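Local atomic coordinates of gdp-l-fucose synthetase (Naegleria fowleri, PDB entry 6AQZ), a protein that binds NADP and probably catalyses the NADPH-dependent epimerisation and reduction that converts GDP-4-keto-6-deoxymannose to GDP-L-fucose. Residues A86-G90 / V99-L103; T191-P196 / R235-H241; C263-E269 / K301-N306. All blocks are in the same frame, centred on the assembly; numbering follows the deposited sequence.

Contact 1 of 3, residues A86-G90 / V99-L103; sequences AFVGG and VSFWL. With NAP (NADP nicotinamide-adenine-dinucleotide phosphate), chain G.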
loop_
_atom_site.group_PDB
_atom_site.type_symbol
_atom_site.label_atom_id
_atom_site.label_comp_id
_atom_site.label_asym_id
_atom_site.label_seq_id
_atom_site.Cartn_x
_atom_site.Cartn_y
_atom_site.Cartn_z
ATOM N N ALA A 86 15.453 -2.809 5.670
ATOM C CA ALA A 86 14.193 -3.455 5.345
ATOM C C ALA A 86 14.075 -4.712 6.189
ATOM O O ALA A 86 15.076 -5.286 6.620
ATOM C CB ALA A 86 14.099 -3.819 3.865
ATOM N N PHE A 87 12.847 -5.173 6.361
ATOM C CA PHE A 87 12.606 -6.444 7.021
ATOM C C PHE A 87 12.397 -7.473 5.921
ATOM O O PHE A 87 11.403 -7.428 5.198
ATOM C CB PHE A 87 11.420 -6.369 7.967
ATOM C CG PHE A 87 11.022 -7.689 8.519
ATOM C CD1 PHE A 87 11.765 -8.287 9.503
ATOM C CD2 PHE A 87 9.891 -8.342 8.040
ATOM C CE1 PHE A 87 11.400 -9.517 10.006
ATOM C CE2 PHE A 87 9.512 -9.577 8.541
ATOM C CZ PHE A 87 10.270 -10.163 9.523
ATOM N N VAL A 88 13.366 -8.370 5.767
ATOM C CA VAL A 88 13.417 -9.302 4.652
ATOM C C VAL A 88 13.105 -10.703 5.095
ATOM O O VAL A 88 13.121 -11.631 4.279
ATOM C CB VAL A 88 14.789 -9.256 3.950
ATOM C CG1 VAL A 88 15.036 -7.887 3.399
ATOM C CG2 VAL A 88 15.894 -9.645 4.918
ATOM N N GLY A 89 12.801 -10.880 6.364
ATOM C CA GLY A 89 12.524 -12.176 6.924
ATOM C C GLY A 89 13.116 -12.250 8.312
ATOM O O GLY A 89 14.154 -11.644 8.586
ATOM N N GLY A 90 12.443 -12.957 9.196
ATOM C CA GLY A 90 12.964 -13.234 10.510
ATOM C C GLY A 90 13.561 -14.621 10.546
ATOM O O GLY A 90 13.325 -15.453 9.672
ATOM N N VAL A 99 1.519 -10.719 7.449
ATOM C CA VAL A 99 1.196 -9.562 8.284
ATOM C C VAL A 99 2.459 -8.815 8.683
ATOM O O VAL A 99 2.568 -7.596 8.493
ATOM C CB VAL A 99 0.406 -10.024 9.524
ATOM C CG1 VAL A 99 0.446 -8.998 10.617
ATOM C CG2 VAL A 99 -1.039 -10.279 9.154
ATOM N N SER A 100 3.470 -9.548 9.156
ATOM C CA SER A 100 4.693 -8.894 9.612
ATOM C C SER A 100 5.435 -8.221 8.454
ATOM O O SER A 100 5.930 -7.096 8.595
ATOM C CB SER A 100 5.576 -9.917 10.311
ATOM O OG SER A 100 5.083 -10.201 11.601
ATOM N N PHE A 101 5.490 -8.869 7.290
ATOM C CA PHE A 101 6.173 -8.250 6.159
ATOM C C PHE A 101 5.523 -6.933 5.761
ATOM O O PHE A 101 6.213 -6.034 5.259
ATOM C CB PHE A 101 6.212 -9.190 4.960
ATOM C CG PHE A 101 7.281 -10.243 5.040
ATOM C CD1 PHE A 101 8.560 -9.983 4.576
ATOM C CD2 PHE A 101 7.003 -11.498 5.549
ATOM C CE1 PHE A 101 9.567 -10.963 4.645
ATOM C CE2 PHE A 101 7.985 -12.475 5.613
ATOM C CZ PHE A 101 9.269 -12.208 5.163
ATOM N N TRP A 102 4.192 -6.813 5.911
ATOM C CA TRP A 102 3.556 -5.526 5.651
ATOM C C TRP A 102 3.881 -4.528 6.764
ATOM O O TRP A 102 4.446 -3.460 6.513
ATOM C CB TRP A 102 2.040 -5.674 5.499
ATOM C CG TRP A 102 1.379 -4.336 5.462
ATOM C CD1 TRP A 102 0.636 -3.766 6.447
ATOM C CD2 TRP A 102 1.465 -3.366 4.403
ATOM N NE1 TRP A 102 0.241 -2.512 6.068
ATOM C CE2 TRP A 102 0.734 -2.237 4.818
ATOM C CE3 TRP A 102 2.072 -3.359 3.137
ATOM C CZ2 TRP A 102 0.567 -1.095 4.005
ATOM C CZ3 TRP A 102 1.948 -2.217 2.349
ATOM C CH2 TRP A 102 1.180 -1.101 2.780
ATOM N N LEU A 103 3.561 -4.885 8.014
ATOM C CA LEU A 103 3.659 -3.933 9.121
ATOM C C LEU A 103 5.095 -3.483 9.359
ATOM O O LEU A 103 5.361 -2.279 9.465
ATOM C CB LEU A 103 3.091 -4.540 10.411
ATOM C CG LEU A 103 1.616 -4.927 10.356
ATOM C CD1 LEU A 103 1.143 -5.594 11.634
ATOM C CD2 LEU A 103 0.811 -3.683 9.985
HETATM P PA NAP G . 20.468 -7.406 4.535
HETATM O O1A NAP G . 19.501 -8.426 5.055
HETATM O O2A NAP G . 21.838 -7.797 4.046
HETATM O O5B NAP G . 20.693 -6.188 5.629
HETATM C C5B NAP G . 19.470 -5.562 5.798
HETATM C C4B NAP G . 19.717 -4.375 6.768
HETATM O O4B NAP G . 18.474 -3.913 7.357
HETATM C C3B NAP G . 20.721 -4.761 7.928
HETATM O O3B NAP G . 21.547 -3.668 8.227
HETATM C C2B NAP G . 19.768 -4.903 9.124
HETATM O O2B NAP G . 20.299 -4.534 10.292
HETATM C C1B NAP G . 18.761 -3.738 8.739
HETATM N N9A NAP G . 17.521 -3.819 9.501
HETATM C C8A NAP G . 16.525 -4.767 9.386
HETATM N N7A NAP G . 15.493 -4.561 10.235
HETATM C C5A NAP G . 15.857 -3.426 10.941
HETATM C C6A NAP G . 15.209 -2.727 11.954
HETATM N N6A NAP G . 13.962 -3.150 12.414
HETATM N N1A NAP G . 15.751 -1.606 12.492
HETATM C C2A NAP G . 16.965 -1.259 11.968
HETATM N N3A NAP G . 17.714 -1.837 11.005
HETATM C C4A NAP G . 17.116 -2.939 10.493
HETATM O O3 NAP G . 19.545 -6.775 3.295
HETATM P PN NAP G . 20.401 -6.286 2.045
HETATM O O1N NAP G . 21.463 -5.311 2.384
HETATM O O2N NAP G . 20.577 -7.354 0.989
HETATM O O5D NAP G . 19.274 -5.262 1.185
HETATM C C5D NAP G . 19.119 -4.028 1.764
HETATM C C4D NAP G . 18.195 -3.296 0.817
HETATM O O4D NAP G . 18.480 -3.758 -0.515
HETATM C C3D NAP G . 16.693 -3.754 1.140
HETATM O O3D NAP G . 15.852 -2.655 1.071
HETATM C C2D NAP G . 16.397 -4.784 0.027
HETATM O O2D NAP G . 15.096 -4.779 -0.415
HETATM C C1D NAP G . 17.281 -4.219 -1.125
HETATM N N1N NAP G . 17.535 -5.276 -2.146
HETATM C C2N NAP G . 18.411 -6.340 -1.918
HETATM C C3N NAP G . 18.588 -7.315 -2.878
HETATM C C7N NAP G . 19.522 -8.456 -2.611
HETATM O O7N NAP G . 19.656 -9.412 -3.394
HETATM N N7N NAP G . 20.271 -8.462 -1.429
HETATM C C4N NAP G . 17.873 -7.294 -4.174
HETATM C C5N NAP G . 16.947 -6.130 -4.322
HETATM C C6N NAP G . 16.817 -5.207 -3.367
HETATM P P2B NAP G . 21.159 -5.855 11.270
HETATM O O1X NAP G . 22.333 -6.097 10.373
HETATM O O2X NAP G . 21.426 -5.081 12.563
HETATM O O3X NAP G . 20.083 -6.899 11.298
#

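Contact 2 of 3, residues T191-P196 / R235-H241; sequences TNLFGP and RQFLYSH. With NAP (NADP nicotinamide-adenine-dinucleotide phosphate), chain G.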
loop_
_atom_site.group_PDB
_atom_site.type_symbol
_atom_site.label_atom_id
_atom_site.label_comp_id
_atom_site.label_asym_id
_atom_site.label_seq_id
_atom_site.Cartn_x
_atom_site.Cartn_y
_atom_site.Cartn_z
ATOM N N THR A 191 18.853 -5.407 -8.767
ATOM C CA THR A 191 18.549 -6.785 -9.114
ATOM C C THR A 191 19.176 -7.704 -8.055
ATOM O O THR A 191 19.401 -7.286 -6.915
ATOM C CB THR A 191 19.079 -7.077 -10.521
ATOM O OG1 THR A 191 18.422 -8.225 -11.058
ATOM C CG2 THR A 191 20.639 -7.278 -10.515
ATOM N N ASN A 192 19.373 -8.980 -8.382
ATOM C CA ASN A 192 20.042 -9.928 -7.489
ATOM C C ASN A 192 21.444 -9.477 -7.103
ATOM O O ASN A 192 22.360 -9.471 -7.931
ATOM C CB ASN A 192 20.104 -11.301 -8.150
ATOM C CG ASN A 192 18.752 -11.749 -8.654
ATOM O OD1 ASN A 192 17.888 -12.119 -7.870
ATOM N ND2 ASN A 192 18.544 -11.665 -9.965
ATOM N N LEU A 193 21.621 -9.115 -5.850
ATOM C CA LEU A 193 22.916 -8.701 -5.344
ATOM C C LEU A 193 23.685 -9.896 -4.777
ATOM O O LEU A 193 23.094 -10.876 -4.316
ATOM C CB LEU A 193 22.758 -7.629 -4.259
ATOM C CG LEU A 193 22.064 -6.322 -4.640
ATOM C CD1 LEU A 193 22.167 -5.289 -3.505
ATOM C CD2 LEU A 193 22.556 -5.776 -5.966
ATOM N N PHE A 194 25.016 -9.817 -4.834
ATOM C CA PHE A 194 25.848 -10.790 -4.128
ATOM C C PHE A 194 27.131 -10.121 -3.671
ATOM O O PHE A 194 27.546 -9.078 -4.194
ATOM C CB PHE A 194 26.174 -12.017 -5.001
ATOM C CG PHE A 194 27.054 -11.702 -6.181
ATOM C CD1 PHE A 194 26.511 -11.129 -7.336
ATOM C CD2 PHE A 194 28.439 -11.932 -6.124
ATOM C CE1 PHE A 194 27.322 -10.831 -8.420
ATOM C CE2 PHE A 194 29.264 -11.619 -7.199
ATOM C CZ PHE A 194 28.702 -11.080 -8.352
ATOM N N GLY A 195 27.766 -10.734 -2.684
ATOM C CA GLY A 195 29.033 -10.235 -2.225
ATOM C C GLY A 195 29.288 -10.463 -0.757
ATOM O O GLY A 195 28.565 -11.199 -0.066
ATOM N N PRO A 196 30.337 -9.823 -0.255
ATOM C CA PRO A 196 30.710 -10.018 1.146
ATOM C C PRO A 196 29.644 -9.476 2.083
ATOM O O PRO A 196 28.867 -8.588 1.733
ATOM C CB PRO A 196 32.042 -9.256 1.282
ATOM C CG PRO A 196 32.179 -8.431 0.097
ATOM C CD PRO A 196 31.348 -9.062 -1.003
ATOM N N ARG A 235 19.540 -15.614 -14.989
ATOM C CA ARG A 235 19.344 -14.546 -14.023
ATOM C C ARG A 235 20.394 -13.468 -14.220
ATOM O O ARG A 235 21.486 -13.729 -14.719
ATOM C CB ARG A 235 19.429 -15.061 -12.577
ATOM C CG ARG A 235 18.302 -15.994 -12.174
ATOM C CD ARG A 235 16.923 -15.365 -12.387
ATOM N NE ARG A 235 15.870 -16.311 -12.024
ATOM C CZ ARG A 235 15.149 -17.011 -12.893
ATOM N NH1 ARG A 235 15.337 -16.867 -14.199
ATOM N NH2 ARG A 235 14.221 -17.848 -12.451
ATOM N N GLN A 236 20.046 -12.253 -13.814
ATOM C CA GLN A 236 20.966 -11.126 -13.766
ATOM C C GLN A 236 21.488 -10.982 -12.338
ATOM O O GLN A 236 20.695 -10.944 -11.394
ATOM C CB GLN A 236 20.254 -9.852 -14.213
ATOM C CG GLN A 236 20.163 -9.671 -15.719
ATOM C CD GLN A 236 18.956 -8.834 -16.151
ATOM O OE1 GLN A 236 17.874 -8.916 -15.562
ATOM N NE2 GLN A 236 19.160 -7.986 -17.148
ATOM N N PHE A 237 22.812 -10.928 -12.179
ATOM C CA PHE A 237 23.462 -10.863 -10.866
ATOM C C PHE A 237 24.360 -9.641 -10.802
ATOM O O PHE A 237 25.229 -9.466 -11.664
ATOM C CB PHE A 237 24.302 -12.116 -10.565
ATOM C CG PHE A 237 23.487 -13.381 -10.407
ATOM C CD1 PHE A 237 22.823 -13.652 -9.217
ATOM C CD2 PHE A 237 23.370 -14.285 -11.458
ATOM C CE1 PHE A 237 22.079 -14.800 -9.066
ATOM C CE2 PHE A 237 22.628 -15.434 -11.321
ATOM C CZ PHE A 237 21.973 -15.692 -10.126
ATOM N N LEU A 238 24.181 -8.818 -9.768
ATOM C CA LEU A 238 24.926 -7.568 -9.639
ATOM C C LEU A 238 25.810 -7.625 -8.406
ATOM O O LEU A 238 25.309 -7.804 -7.292
ATOM C CB LEU A 238 23.985 -6.359 -9.571
ATOM C CG LEU A 238 24.658 -4.985 -9.539
ATOM C CD1 LEU A 238 25.532 -4.794 -10.800
ATOM C CD2 LEU A 238 23.602 -3.885 -9.425
ATOM N N TYR A 239 27.121 -7.471 -8.614
ATOM C CA TYR A 239 28.076 -7.410 -7.512
ATOM C C TYR A 239 27.769 -6.232 -6.602
ATOM O O TYR A 239 27.627 -5.097 -7.063
ATOM C CB TYR A 239 29.501 -7.284 -8.068
ATOM C CG TYR A 239 30.629 -7.444 -7.068
ATOM C CD1 TYR A 239 30.486 -8.247 -5.941
ATOM C CD2 TYR A 239 31.858 -6.819 -7.279
ATOM C CE1 TYR A 239 31.528 -8.406 -5.039
ATOM C CE2 TYR A 239 32.919 -6.975 -6.386
ATOM C CZ TYR A 239 32.748 -7.771 -5.266
ATOM O OH TYR A 239 33.776 -7.930 -4.367
ATOM N N SER A 240 27.729 -6.492 -5.297
ATOM C CA SER A 240 27.357 -5.436 -4.364
ATOM C C SER A 240 28.290 -4.228 -4.435
ATOM O O SER A 240 27.829 -3.094 -4.274
ATOM C CB SER A 240 27.302 -6.003 -2.948
ATOM O OG SER A 240 28.583 -6.426 -2.538
ATOM N N HIS A 241 29.595 -4.427 -4.676
ATOM C CA HIS A 241 30.461 -3.253 -4.797
ATOM C C HIS A 241 30.098 -2.416 -6.031
ATOM O O HIS A 241 30.113 -1.178 -5.979
ATOM C CB HIS A 241 31.928 -3.671 -4.843
ATOM C CG HIS A 241 32.417 -4.271 -3.567
ATOM N ND1 HIS A 241 33.709 -4.722 -3.403
ATOM C CD2 HIS A 241 31.787 -4.496 -2.391
ATOM C CE1 HIS A 241 33.856 -5.195 -2.181
ATOM N NE2 HIS A 241 32.702 -5.079 -1.547
HETATM P PA NAP G . 20.468 -7.406 4.535
HETATM O O1A NAP G . 19.501 -8.426 5.055
HETATM O O2A NAP G . 21.838 -7.797 4.046
HETATM O O5B NAP G . 20.693 -6.188 5.629
HETATM C C5B NAP G . 19.470 -5.562 5.798
HETATM C C4B NAP G . 19.717 -4.375 6.768
HETATM O O4B NAP G . 18.474 -3.913 7.357
HETATM C C3B NAP G . 20.721 -4.761 7.928
HETATM O O3B NAP G . 21.547 -3.668 8.227
HETATM C C2B NAP G . 19.768 -4.903 9.124
HETATM O O2B NAP G . 20.299 -4.534 10.292
HETATM C C1B NAP G . 18.761 -3.738 8.739
HETATM N N9A NAP G . 17.521 -3.819 9.501
HETATM C C8A NAP G . 16.525 -4.767 9.386
HETATM N N7A NAP G . 15.493 -4.561 10.235
HETATM C C5A NAP G . 15.857 -3.426 10.941
HETATM C C6A NAP G . 15.209 -2.727 11.954
HETATM N N6A NAP G . 13.962 -3.150 12.414
HETATM N N1A NAP G . 15.751 -1.606 12.492
HETATM C C2A NAP G . 16.965 -1.259 11.968
HETATM N N3A NAP G . 17.714 -1.837 11.005
HETATM C C4A NAP G . 17.116 -2.939 10.493
HETATM O O3 NAP G . 19.545 -6.775 3.295
HETATM P PN NAP G . 20.401 -6.286 2.045
HETATM O O1N NAP G . 21.463 -5.311 2.384
HETATM O O2N NAP G . 20.577 -7.354 0.989
HETATM O O5D NAP G . 19.274 -5.262 1.185
HETATM C C5D NAP G . 19.119 -4.028 1.764
HETATM C C4D NAP G . 18.195 -3.296 0.817
HETATM O O4D NAP G . 18.480 -3.758 -0.515
HETATM C C3D NAP G . 16.693 -3.754 1.140
HETATM O O3D NAP G . 15.852 -2.655 1.071
HETATM C C2D NAP G . 16.397 -4.784 0.027
HETATM O O2D NAP G . 15.096 -4.779 -0.415
HETATM C C1D NAP G . 17.281 -4.219 -1.125
HETATM N N1N NAP G . 17.535 -5.276 -2.146
HETATM C C2N NAP G . 18.411 -6.340 -1.918
HETATM C C3N NAP G . 18.588 -7.315 -2.878
HETATM C C7N NAP G . 19.522 -8.456 -2.611
HETATM O O7N NAP G . 19.656 -9.412 -3.394
HETATM N N7N NAP G . 20.271 -8.462 -1.429
HETATM C C4N NAP G . 17.873 -7.294 -4.174
HETATM C C5N NAP G . 16.947 -6.130 -4.322
HETATM C C6N NAP G . 16.817 -5.207 -3.367
HETATM P P2B NAP G . 21.159 -5.855 11.270
HETATM O O1X NAP G . 22.333 -6.097 10.373
HETATM O O2X NAP G . 21.426 -5.081 12.563
HETATM O O3X NAP G . 20.083 -6.899 11.298
#

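Contact 3 of 3, residues C263-E269 / K301-N306; sequences CVSEEDE and KKTSSN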
loop_
_atom_site.group_PDB
_atom_site.type_symbol
_atom_site.label_atom_id
_atom_site.label_comp_id
_atom_site.label_asym_id
_atom_site.label_seq_id
_atom_site.Cartn_x
_atom_site.Cartn_y
_atom_site.Cartn_z
ATOM N N CYS A 263 21.041 -2.912 -12.514
ATOM C CA CYS A 263 21.194 -4.294 -12.940
ATOM C C CYS A 263 22.193 -4.338 -14.085
ATOM O O CYS A 263 22.774 -3.325 -14.480
ATOM C CB CYS A 263 19.869 -4.924 -13.358
ATOM S SG CYS A 263 19.181 -4.221 -14.846
ATOM N N VAL A 264 22.429 -5.541 -14.584
ATOM C CA VAL A 264 23.345 -5.752 -15.671
ATOM C C VAL A 264 22.535 -5.881 -16.952
ATOM O O VAL A 264 21.319 -6.047 -16.928
ATOM C CB VAL A 264 24.224 -6.997 -15.436
ATOM C CG1 VAL A 264 24.979 -6.869 -14.127
ATOM C CG2 VAL A 264 23.356 -8.233 -15.423
ATOM N N SER A 265 23.219 -5.805 -18.089
ATOM C CA SER A 265 22.556 -5.943 -19.375
ATOM C C SER A 265 22.041 -7.368 -19.548
ATOM O O SER A 265 22.408 -8.290 -18.808
ATOM C CB SER A 265 23.510 -5.598 -20.515
ATOM O OG SER A 265 24.451 -6.643 -20.706
ATOM N N GLU A 266 21.178 -7.547 -20.545
ATOM C CA GLU A 266 20.676 -8.884 -20.831
ATOM C C GLU A 266 21.798 -9.807 -21.276
ATOM O O GLU A 266 21.756 -11.007 -20.986
ATOM C CB GLU A 266 19.564 -8.835 -21.877
ATOM C CG GLU A 266 18.861 -10.172 -22.110
ATOM C CD GLU A 266 17.580 -10.025 -22.928
ATOM O OE1 GLU A 266 17.010 -8.906 -22.955
ATOM O OE2 GLU A 266 17.142 -11.023 -23.543
ATOM N N GLU A 267 22.800 -9.276 -21.986
ATOM C CA GLU A 267 23.919 -10.115 -22.414
ATOM C C GLU A 267 24.680 -10.703 -21.229
ATOM O O GLU A 267 25.220 -11.805 -21.330
ATOM C CB GLU A 267 24.878 -9.319 -23.305
ATOM N N ASP A 268 24.690 -10.019 -20.091
ATOM C CA ASP A 268 25.466 -10.451 -18.937
ATOM C C ASP A 268 24.700 -11.408 -18.026
ATOM O O ASP A 268 25.181 -11.720 -16.936
ATOM C CB ASP A 268 25.962 -9.237 -18.143
ATOM C CG ASP A 268 27.038 -8.451 -18.887
ATOM O OD1 ASP A 268 27.757 -9.055 -19.705
ATOM O OD2 ASP A 268 27.165 -7.231 -18.646
ATOM N N GLU A 269 23.506 -11.845 -18.423
ATOM C CA GLU A 269 22.758 -12.808 -17.623
ATOM C C GLU A 269 23.468 -14.168 -17.625
ATOM O O GLU A 269 23.899 -14.659 -18.671
ATOM C CB GLU A 269 21.330 -12.932 -18.147
ATOM C CG GLU A 269 21.225 -13.620 -19.497
ATOM C CD GLU A 269 19.901 -13.359 -20.163
ATOM O OE1 GLU A 269 19.004 -12.795 -19.485
ATOM O OE2 GLU A 269 19.765 -13.709 -21.357
ATOM N N LYS A 301 13.457 -17.013 -17.836
ATOM C CA LYS A 301 13.962 -15.645 -17.919
ATOM C C LYS A 301 13.070 -14.685 -17.138
ATOM O O LYS A 301 11.843 -14.812 -17.140
ATOM C CB LYS A 301 14.085 -15.184 -19.393
ATOM C CG LYS A 301 15.406 -15.570 -20.080
ATOM C CD LYS A 301 15.387 -15.366 -21.602
ATOM C CE LYS A 301 15.404 -13.895 -22.006
ATOM N NZ LYS A 301 16.690 -13.215 -21.683
ATOM N N LYS A 302 13.703 -13.721 -16.470
ATOM C CA LYS A 302 13.019 -12.687 -15.699
ATOM C C LYS A 302 13.784 -11.378 -15.893
ATOM O O LYS A 302 14.261 -10.755 -14.947
ATOM C CB LYS A 302 12.924 -13.059 -14.221
ATOM N N THR A 303 13.892 -10.949 -17.152
ATOM C CA THR A 303 14.826 -9.888 -17.508
ATOM C C THR A 303 14.308 -8.523 -17.087
ATOM O O THR A 303 13.153 -8.177 -17.339
ATOM C CB THR A 303 15.103 -9.890 -19.015
ATOM O OG1 THR A 303 15.641 -11.159 -19.420
ATOM C CG2 THR A 303 16.085 -8.764 -19.391
ATOM N N SER A 304 15.155 -7.766 -16.400
ATOM C CA SER A 304 14.925 -6.364 -16.092
ATOM C C SER A 304 15.834 -5.505 -16.979
ATOM O O SER A 304 16.899 -5.947 -17.406
ATOM C CB SER A 304 15.146 -6.099 -14.601
ATOM O OG SER A 304 16.356 -6.672 -14.145
ATOM N N SER A 305 15.376 -4.305 -17.320
ATOM C CA SER A 305 16.091 -3.418 -18.238
ATOM C C SER A 305 17.019 -2.464 -17.498
ATOM O O SER A 305 16.620 -1.844 -16.509
ATOM C CB SER A 305 15.100 -2.611 -19.081
ATOM O OG SER A 305 15.729 -1.486 -19.681
ATOM N N ASN A 306 18.263 -2.353 -17.970
ATOM C CA ASN A 306 19.187 -1.349 -17.462
ATOM C C ASN A 306 19.327 -0.157 -18.404
ATOM O O ASN A 306 20.321 0.577 -18.314
ATOM C CB ASN A 306 20.559 -1.966 -17.184
ATOM C CG ASN A 306 21.359 -2.236 -18.438
ATOM O OD1 ASN A 306 20.820 -2.573 -19.484
ATOM N ND2 ASN A 306 22.684 -2.138 -18.314
#

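Contact 1 of 3, residues A86-G90 / V99-L103
Phe87 and Phe101 are brought together by different settings of the first torsion: Phe87 holds CG anti to its backbone N (chi1 172°), which sends its ring to the helix, while Phe101 holds CG anti to its carbonyl carbon (chi1 -80°) and reaches back over the loop. The result is an edge-to-face aromatic pair, centroids 5.1 Å apart, tilted well short of a right angle (planes at 50°). The edge of Phe87 supplies the approach, and its CE2 lies 4.0 Å above the plane of the Phe101 ring, over the centre. The far end of Phe101 continues along the loop backbone, where CE1 comes within 3.6 Å of Val88 C and CZ within 3.7 Å of Gly89 CA; Val88 O sits in the ring plane, at the edge. On the cofactor side, Ala86 O approaches C8A of the NADP adenine at 3.2 Å. Between 86-90 and 99-103 themselves the chemistry is aromatic and van der Waals, with no hydrogen bond; Asn105 adds the polar tie from the next turn of the helix, its ND2 donating to both Phe87 O and Phe101 O. This implies that ring packing and one amide together set this NADP-lining loop against helix 98-118.

Contact 2 of 3, residues T191-P196 / R235-H241
Leu238 and Asn192 begin the backbone pairing between these two strands, with Leu238 N donating to Asn192 O at 2.7 Å. Phe194 N then donates to Leu238 O at 3.2 Å. Where the second strand turns into helix 240-253, Phe194 O receives Ser240 N at 2.8 Å and a weak bond from Ser240 OG, so one carbonyl ties the strand end to the first turn of the helix. A side chain extends the pairing at the other end: Asn192 ND2 reaches Gln236 O at 2.7 Å, the acceptor lying in the plane of the amide.

These are neighbouring parallel strands of the Rossmann-type sheet, and the backbone of 191-193 also meets the cofactor directly. Leu193 N donates to O7N of the NADP carboxamide at 3.2 Å, while Leu193 CB and CG lie against the carboxamide carbon C7N; Thr191 O approaches C4N, the carbon that exchanges hydride in NADP-dependent enzymes, at 3.1 Å.

Apolar contacts divide between the two faces of the sheet. On one, Leu193 and Leu238 run alongside each other in the same direction. On the other, Phe194 adopts chi1 67°, with CG between its backbone N and carbonyl carbon, which swings the ring across the adjoining strand. Tyr239 CA makes a CH-pi contact over the face of that ring, whereas the two aromatic rings are slid apart and barely overlap. Thr191, just ahead of the pairing, brings its CG2 to 3.6 Å from Leu238 CB. Beyond the strand ends, Pro196 CD lies near Tyr239 CE1 and its CG near His241 NE2. The Tyr239 hydroxyl is engaged beyond the pair by Glu327 of helix 321-335.

Contact 3 of 3, residues C263-E269 / K301-N306
Lys301 meets Glu266 and Glu269 through its ammonium group, the hub of a salt-bridge network. Its chain bends at its last two torsions (chi3 71°, chi4 68°), curling NZ back to Glu266 OE2 at 2.9 Å, which it meets from above the carboxylate plane. Glu269 is gripped by weaker bonds to both oxygens, with OE2 at 3.1 Å from Lys301 NZ, and the same nitrogen also donates to Thr303 OG1. Two carboxylates around one ammonium would be expected to stabilise its positive charge.

At Thr303 the methyl does the touching: CG2 lies 3.7 Å from Glu266 OE1, so the threonine sits across the acidic side chains with its hydroxyl on the lysine. Ser304 follows with OG 3.8 Å from Cys263 SG. The backbone of Ser305 passes the same sulfur, its C atom also 3.8 Å away. At Asn306, CB packs against Cys263 SG at 3.5 Å, and the amide lies alongside Ser265, with ND2 3.7 Å from Ser265 N.

The contact thus joins two irregular loops, charged at one end and gathered around the sulfur of the buried Cys263 at the other. The first loop connects strands 260-262 and 270-271; the second leads into helix 307-312, where Asn306 holds the N-cap position without a side-chain capping bond. Toward the sheet, Cys263 and Ser304 touch Thr191 of strand 184-194, while Val264 and Thr303 touch Gln236 of strand 234-239.

The three contacts follow one another along the chain, each closing before the next opens. Contacts 1 and 2 both touch NADP, contact 1 along the adenine, diphosphate and a ribose, contact 2 at the nicotinamide; their centres are 22 Å apart and their nearest atoms about 10 Å, so the cofactor, rather than protein contact, spans them. Contact 2 pairs strands 184-194 and 234-239 of the main sheet, to which strand 80-83, leading into contact 1, also belongs. Contact 3 has its centre 12 Å from that of contact 2 and touches it, Gln236 NE2 probably hydrogen-bonding to Ser304 O. Contact 3 thus backs the nicotinamide-site strands, its centre 27 Å from that of contact 1.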